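Local coordinates for protein methylenetetrahydrofolate--tRNA-(uracil-5-)-methyltransferase trmFO (Thermus thermophilus, PDB 3G5S) that probably catalyses the folate- and FAD-dependent methylation of uridine 54 to 5-methyluridine in transfer RNAs, at residues A[9-14]-A[45-49]; A[77-81]-A[103-108]. All blocks are in the same frame, centred on the assembly; numbering follows the deposited sequence.

Overall arrangement
Contact 1 (9-14 with 45-49) sets the dinucleotide-binding turn of the Rossmann-type domain against the loop that follows strand 27-30, directly beside the FAD pyrophosphate. Contact 2 (77-81 with 103-108) packs helix 77-84 on helix 97-109 one layer farther out. The centres of contact 1 and contact 2 lie about 9 Å apart. The two meet through helix 97-109: T105 OG1 is 2.9 Å from F46 N, probably a hydrogen bond, while I104 CD1 rests 3.6 Å from A47 CB and L108 CD1 3.7 Å from S14 CB. Contact 2 does not reach the cofactor; the side chain of V78 stays about 9 Å from FAD but only about 4 Å from that of L11.

Contact 1: residues A[9-14]-A[45-49]; sequences AGLAGS and RFAEI. With FAD (flavin-adenine dinucleotide), chain B.
A single backbone hydrogen bond joins A9 to A47, and the residue that gives it, A47, is a non-glycine in a left-handed conformation (phi 59°). The site is the glycine-rich turn of a Rossmann-type dinucleotide fold, whose GxGxxG pattern includes G10 and G13, and the facing loop makes a type II turn from R45 to E48. A47 N donates to A9 O at 2.9 Å, nearly straight at 162° but tilted somewhat from the carbonyl plane. The same oxygen receives a CA-H contact from F46. The small methyl of A9 lets the F46 ring come close, CB to CD1 3.4 Å, an oblique approach; L29 of strand 27-30 also touches both side chains.

On the cofactor side G10 is the N-cap residue of helix 11-22. A CB there would run into FAD O5B, the ester oxygen between the adenosine ribose and its phosphate, which probably explains the glycine. A12 N then gives a straight 2.8 Å bond to FAD O2P, and L11 N a weak one to O2A; the helix N-terminus probably steadies the phosphate charge as well. L11 bridges cofactor and loop: its CD2 lies 3.6 Å from FAD O4' and 4.2 Å from I49 CD1.

S14 suits a buried place beside the turn because its hydroxyl folds back on its own helix. With OG anti to the carbonyl carbon (chi1 -68°), it passes close to F46 CB and donates to G10 O at 2.8 Å, while S14 N binds that oxygen from the opposite face of its plane.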
# COMPACT_ATOMS: atom_id res chain seq x y z
N ALA A 9 2.74 -10.79 14.65
CA ALA A 9 1.34 -11.12 14.82
C ALA A 9 0.46 -9.88 14.76
O ALA A 9 -0.40 -9.67 15.62
CB ALA A 9 1.12 -11.87 16.11
N GLY A 10 0.68 -9.06 13.74
CA GLY A 10 -0.17 -7.92 13.48
C GLY A 10 -1.29 -8.28 12.52
O GLY A 10 -1.77 -9.42 12.50
N LEU A 11 -1.71 -7.33 11.71
CA LEU A 11 -2.80 -7.58 10.76
C LEU A 11 -2.41 -8.66 9.74
O LEU A 11 -3.15 -9.61 9.51
CB LEU A 11 -3.18 -6.28 10.04
CG LEU A 11 -4.17 -5.35 10.76
CD1 LEU A 11 -5.58 -5.93 10.74
CD2 LEU A 11 -3.74 -5.01 12.19
N ALA A 12 -1.23 -8.50 9.13
CA ALA A 12 -0.79 -9.43 8.11
C ALA A 12 -0.44 -10.80 8.67
O ALA A 12 -0.83 -11.82 8.11
CB ALA A 12 0.40 -8.86 7.34
N GLY A 13 0.32 -10.83 9.76
CA GLY A 13 0.78 -12.09 10.30
C GLY A 13 -0.36 -12.91 10.86
O GLY A 13 -0.37 -14.14 10.75
N SER A 14 -1.34 -12.24 11.47
CA SER A 14 -2.48 -12.95 11.99
C SER A 14 -3.25 -13.64 10.86
O SER A 14 -3.65 -14.80 10.99
CB SER A 14 -3.41 -12.02 12.77
OG SER A 14 -2.79 -11.55 13.97
N ARG A 45 -2.01 -8.12 22.25
CA ARG A 45 -2.99 -8.76 21.37
C ARG A 45 -2.49 -8.90 19.95
O ARG A 45 -1.78 -8.03 19.43
CB ARG A 45 -4.28 -7.94 21.34
CG ARG A 45 -5.01 -7.88 22.67
CD ARG A 45 -5.89 -9.10 22.86
NE ARG A 45 -6.74 -8.96 24.04
CZ ARG A 45 -7.90 -8.30 24.06
NH1 ARG A 45 -8.61 -8.24 25.18
NH2 ARG A 45 -8.35 -7.70 22.96
N PHE A 46 -2.88 -9.98 19.29
CA PHE A 46 -2.64 -10.13 17.87
C PHE A 46 -3.56 -9.17 17.11
O PHE A 46 -4.71 -8.97 17.48
CB PHE A 46 -2.89 -11.56 17.40
CG PHE A 46 -2.12 -12.60 18.16
CD1 PHE A 46 -0.93 -12.28 18.82
CD2 PHE A 46 -2.55 -13.92 18.19
CE1 PHE A 46 -0.22 -13.26 19.51
CE2 PHE A 46 -1.85 -14.89 18.88
CZ PHE A 46 -0.68 -14.56 19.54
N ALA A 47 -3.03 -8.60 16.04
CA ALA A 47 -3.78 -7.71 15.16
C ALA A 47 -4.33 -6.49 15.91
O ALA A 47 -5.42 -6.00 15.62
CB ALA A 47 -4.90 -8.47 14.44
N GLU A 48 -3.55 -6.00 16.87
CA GLU A 48 -3.87 -4.73 17.50
C GLU A 48 -3.98 -3.63 16.45
O GLU A 48 -3.11 -3.50 15.58
CB GLU A 48 -2.79 -4.37 18.52
CG GLU A 48 -2.96 -2.98 19.13
CD GLU A 48 -1.92 -2.63 20.19
OE1 GLU A 48 -1.21 -3.52 20.69
OE2 GLU A 48 -1.80 -1.43 20.51
N ILE A 49 -5.04 -2.84 16.56
CA ILE A 49 -5.26 -1.69 15.70
C ILE A 49 -4.66 -0.47 16.39
O ILE A 49 -5.13 -0.06 17.45
CB ILE A 49 -6.78 -1.47 15.49
CG1 ILE A 49 -7.40 -2.66 14.76
CG2 ILE A 49 -7.05 -0.16 14.76
CD1 ILE A 49 -7.11 -2.69 13.27
PA FAD B . 1.64 -4.55 12.32
O1A FAD B . 2.38 -3.38 12.91
O2A FAD B . 0.16 -4.61 12.49
O5B FAD B . 2.24 -5.93 12.84
C5B FAD B . 3.64 -6.16 12.89
C4B FAD B . 3.91 -7.01 14.12
O4B FAD B . 5.26 -7.44 14.10
C3B FAD B . 3.73 -6.22 15.41
O3B FAD B . 2.87 -6.90 16.30
C2B FAD B . 5.14 -6.09 15.97
O2B FAD B . 5.22 -6.07 17.39
C1B FAD B . 5.81 -7.33 15.41
N9A FAD B . 7.27 -7.30 15.22
C8A FAD B . 8.02 -6.33 14.63
N7A FAD B . 9.30 -6.75 14.57
C5A FAD B . 9.36 -7.99 15.11
C6A FAD B . 10.40 -8.90 15.32
N6A FAD B . 11.62 -8.72 14.79
N1A FAD B . 10.11 -10.10 15.90
C2A FAD B . 8.84 -10.41 16.31
N3A FAD B . 7.80 -9.53 16.11
C4A FAD B . 8.09 -8.35 15.53
N1 FAD B . -3.47 1.83 8.70
C2 FAD B . -4.77 2.12 8.39
O2 FAD B . -5.37 1.47 7.54
N3 FAD B . -5.42 3.15 9.05
C4 FAD B . -4.79 3.91 10.03
O4 FAD B . -5.39 4.83 10.60
C4X FAD B . -3.46 3.60 10.33
N5 FAD B . -2.78 4.32 11.29
C5X FAD B . -1.47 4.00 11.59
C6 FAD B . -0.80 4.73 12.56
C7 FAD B . 0.52 4.43 12.88
C7M FAD B . 1.24 5.22 13.93
C8 FAD B . 1.16 3.39 12.21
C8M FAD B . 2.59 3.06 12.54
C9 FAD B . 0.49 2.66 11.24
C9A FAD B . -0.83 2.96 10.92
N10 FAD B . -1.50 2.24 9.93
C10 FAD B . -2.82 2.57 9.67
C1' FAD B . -0.71 1.62 8.81
C2' FAD B . -0.87 0.10 8.69
O2' FAD B . -2.02 -0.27 7.94
C3' FAD B . -0.85 -0.60 10.05
O3' FAD B . 0.43 -0.37 10.60
C4' FAD B . -1.11 -2.10 9.97
O4' FAD B . -1.29 -2.58 11.29
C5' FAD B . 0.01 -2.85 9.25
O5' FAD B . -0.14 -4.23 9.44
P FAD B . 1.16 -5.16 9.53
O1P FAD B . 2.01 -4.99 8.32
O2P FAD B . 0.68 -6.54 9.84
O3P FAD B . 2.00 -4.55 10.75

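Contact 2: residues A[77-81]-A[103-108]; sequences LVMEA and YITERL
L77 pushes into helix 97-109 as a knob into a hole formed by Y103, I104, R107 and L108. This is helix-to-helix packing within the FAD-binding Rossmann-type domain: the segment axes approach to 9.9 Å and run 130° apart. With CG of L77 anti to the backbone N (chi1 179°), the forked end swings over to the other helix. CD1 lies against the aliphatic CB of R107, while CD2 rests against I104 CG2 and L108 CG. A branched leucine can serve both sides of the hole at once.

Y103 can be followed outward. Its CB points toward helix 77-84, and CD2 of the ring comes 3.7 Å from the methyl of A81, whose small size allows the approach. CE2 meets L77 CD1, also at 3.7 Å, and R107 CG lies over one face of the ring, toward the rim. At the tip, OH donates to E80 OE1 at 2.9 Å; the oxygen sits at the ring edge and is met on its anti side, 27° out of the carboxylate plane. R107, bent at chi2 and chi3, brings NH1 back to give Y103 OH a weak bond, so the hydroxyl both donates and accepts. A phenylalanine here would probably leave E80 OE1 without its phenolic donor and R107 NH1 without that acceptor, with a long ion pair still between the two charges.

W18 of helix 11-22 touches both L77 and R107. I104 packs beside L77, its CG1 3.5 Å from A81 CB.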
# COMPACT_ATOMS: atom_id res chain seq x y z
N LEU A 77 -10.00 -14.13 8.63
CA LEU A 77 -10.22 -13.96 10.05
C LEU A 77 -10.40 -12.49 10.42
O LEU A 77 -11.22 -12.14 11.27
CB LEU A 77 -9.05 -14.55 10.83
CG LEU A 77 -9.10 -14.45 12.35
CD1 LEU A 77 -10.31 -15.18 12.91
CD2 LEU A 77 -7.81 -15.01 12.95
N VAL A 78 -9.61 -11.63 9.80
CA VAL A 78 -9.73 -10.20 10.02
C VAL A 78 -11.14 -9.71 9.66
O VAL A 78 -11.74 -8.94 10.41
CB VAL A 78 -8.63 -9.42 9.28
CG1 VAL A 78 -8.97 -7.94 9.15
CG2 VAL A 78 -7.30 -9.60 10.02
N MSE A 79 -11.69 -10.18 8.54
CA MSE A 79 -13.05 -9.77 8.19
C MSE A 79 -14.10 -10.35 9.14
O MSE A 79 -15.07 -9.68 9.45
CB MSE A 79 -13.38 -10.10 6.73
CG MSE A 79 -12.62 -9.26 5.73
SE MSE A 79 -12.83 -7.34 5.98
CE MSE A 79 -14.76 -7.26 5.76
N GLU A 80 -13.91 -11.59 9.60
CA GLU A 80 -14.82 -12.16 10.60
C GLU A 80 -14.82 -11.28 11.84
O GLU A 80 -15.88 -10.93 12.38
CB GLU A 80 -14.37 -13.56 11.00
CG GLU A 80 -14.56 -14.62 9.95
CD GLU A 80 -14.26 -16.03 10.46
OE1 GLU A 80 -13.99 -16.19 11.67
OE2 GLU A 80 -14.29 -16.96 9.65
N ALA A 81 -13.63 -10.95 12.31
CA ALA A 81 -13.49 -10.13 13.50
C ALA A 81 -14.14 -8.77 13.30
O ALA A 81 -14.79 -8.26 14.20
CB ALA A 81 -12.01 -9.96 13.84
N TYR A 103 -10.99 -11.16 19.52
CA TYR A 103 -11.50 -12.29 18.75
C TYR A 103 -10.39 -12.97 17.96
O TYR A 103 -10.27 -14.19 17.96
CB TYR A 103 -12.63 -11.83 17.82
CG TYR A 103 -13.21 -12.91 16.93
CD1 TYR A 103 -14.25 -13.71 17.37
CD2 TYR A 103 -12.73 -13.11 15.64
CE1 TYR A 103 -14.79 -14.69 16.55
CE2 TYR A 103 -13.27 -14.08 14.82
CZ TYR A 103 -14.29 -14.87 15.28
OH TYR A 103 -14.83 -15.85 14.47
N ILE A 104 -9.58 -12.17 17.29
CA ILE A 104 -8.48 -12.70 16.50
C ILE A 104 -7.49 -13.47 17.38
O ILE A 104 -7.05 -14.57 17.04
CB ILE A 104 -7.77 -11.57 15.73
CG1 ILE A 104 -8.72 -11.01 14.66
CG2 ILE A 104 -6.48 -12.06 15.10
CD1 ILE A 104 -8.25 -9.73 14.03
N THR A 105 -7.16 -12.89 18.52
CA THR A 105 -6.21 -13.50 19.44
C THR A 105 -6.75 -14.82 19.98
O THR A 105 -6.02 -15.81 20.06
CB THR A 105 -5.88 -12.55 20.60
OG1 THR A 105 -5.29 -11.35 20.07
CG2 THR A 105 -4.90 -13.21 21.56
N GLU A 106 -8.03 -14.84 20.34
CA GLU A 106 -8.66 -16.06 20.84
C GLU A 106 -8.70 -17.17 19.78
O GLU A 106 -8.37 -18.32 20.08
CB GLU A 106 -10.07 -15.78 21.36
CG GLU A 106 -10.11 -14.86 22.57
CD GLU A 106 -11.51 -14.69 23.13
OE1 GLU A 106 -12.25 -15.70 23.21
OE2 GLU A 106 -11.89 -13.55 23.48
N ARG A 107 -9.10 -16.83 18.56
CA ARG A 107 -9.23 -17.85 17.52
C ARG A 107 -7.87 -18.46 17.18
O ARG A 107 -7.75 -19.67 17.02
CB ARG A 107 -9.89 -17.29 16.25
CG ARG A 107 -11.37 -16.92 16.37
CD ARG A 107 -12.24 -18.06 16.86
NE ARG A 107 -12.14 -19.28 16.07
CZ ARG A 107 -12.74 -19.49 14.91
NH1 ARG A 107 -13.48 -18.54 14.36
NH2 ARG A 107 -12.60 -20.65 14.28
N LEU A 108 -6.85 -17.62 17.07
CA LEU A 108 -5.51 -18.10 16.78
C LEU A 108 -4.93 -18.92 17.94
O LEU A 108 -4.49 -20.06 17.76
CB LEU A 108 -4.58 -16.94 16.45
CG LEU A 108 -4.71 -16.42 15.02
CD1 LEU A 108 -4.07 -15.06 14.86
CD2 LEU A 108 -4.12 -17.42 14.04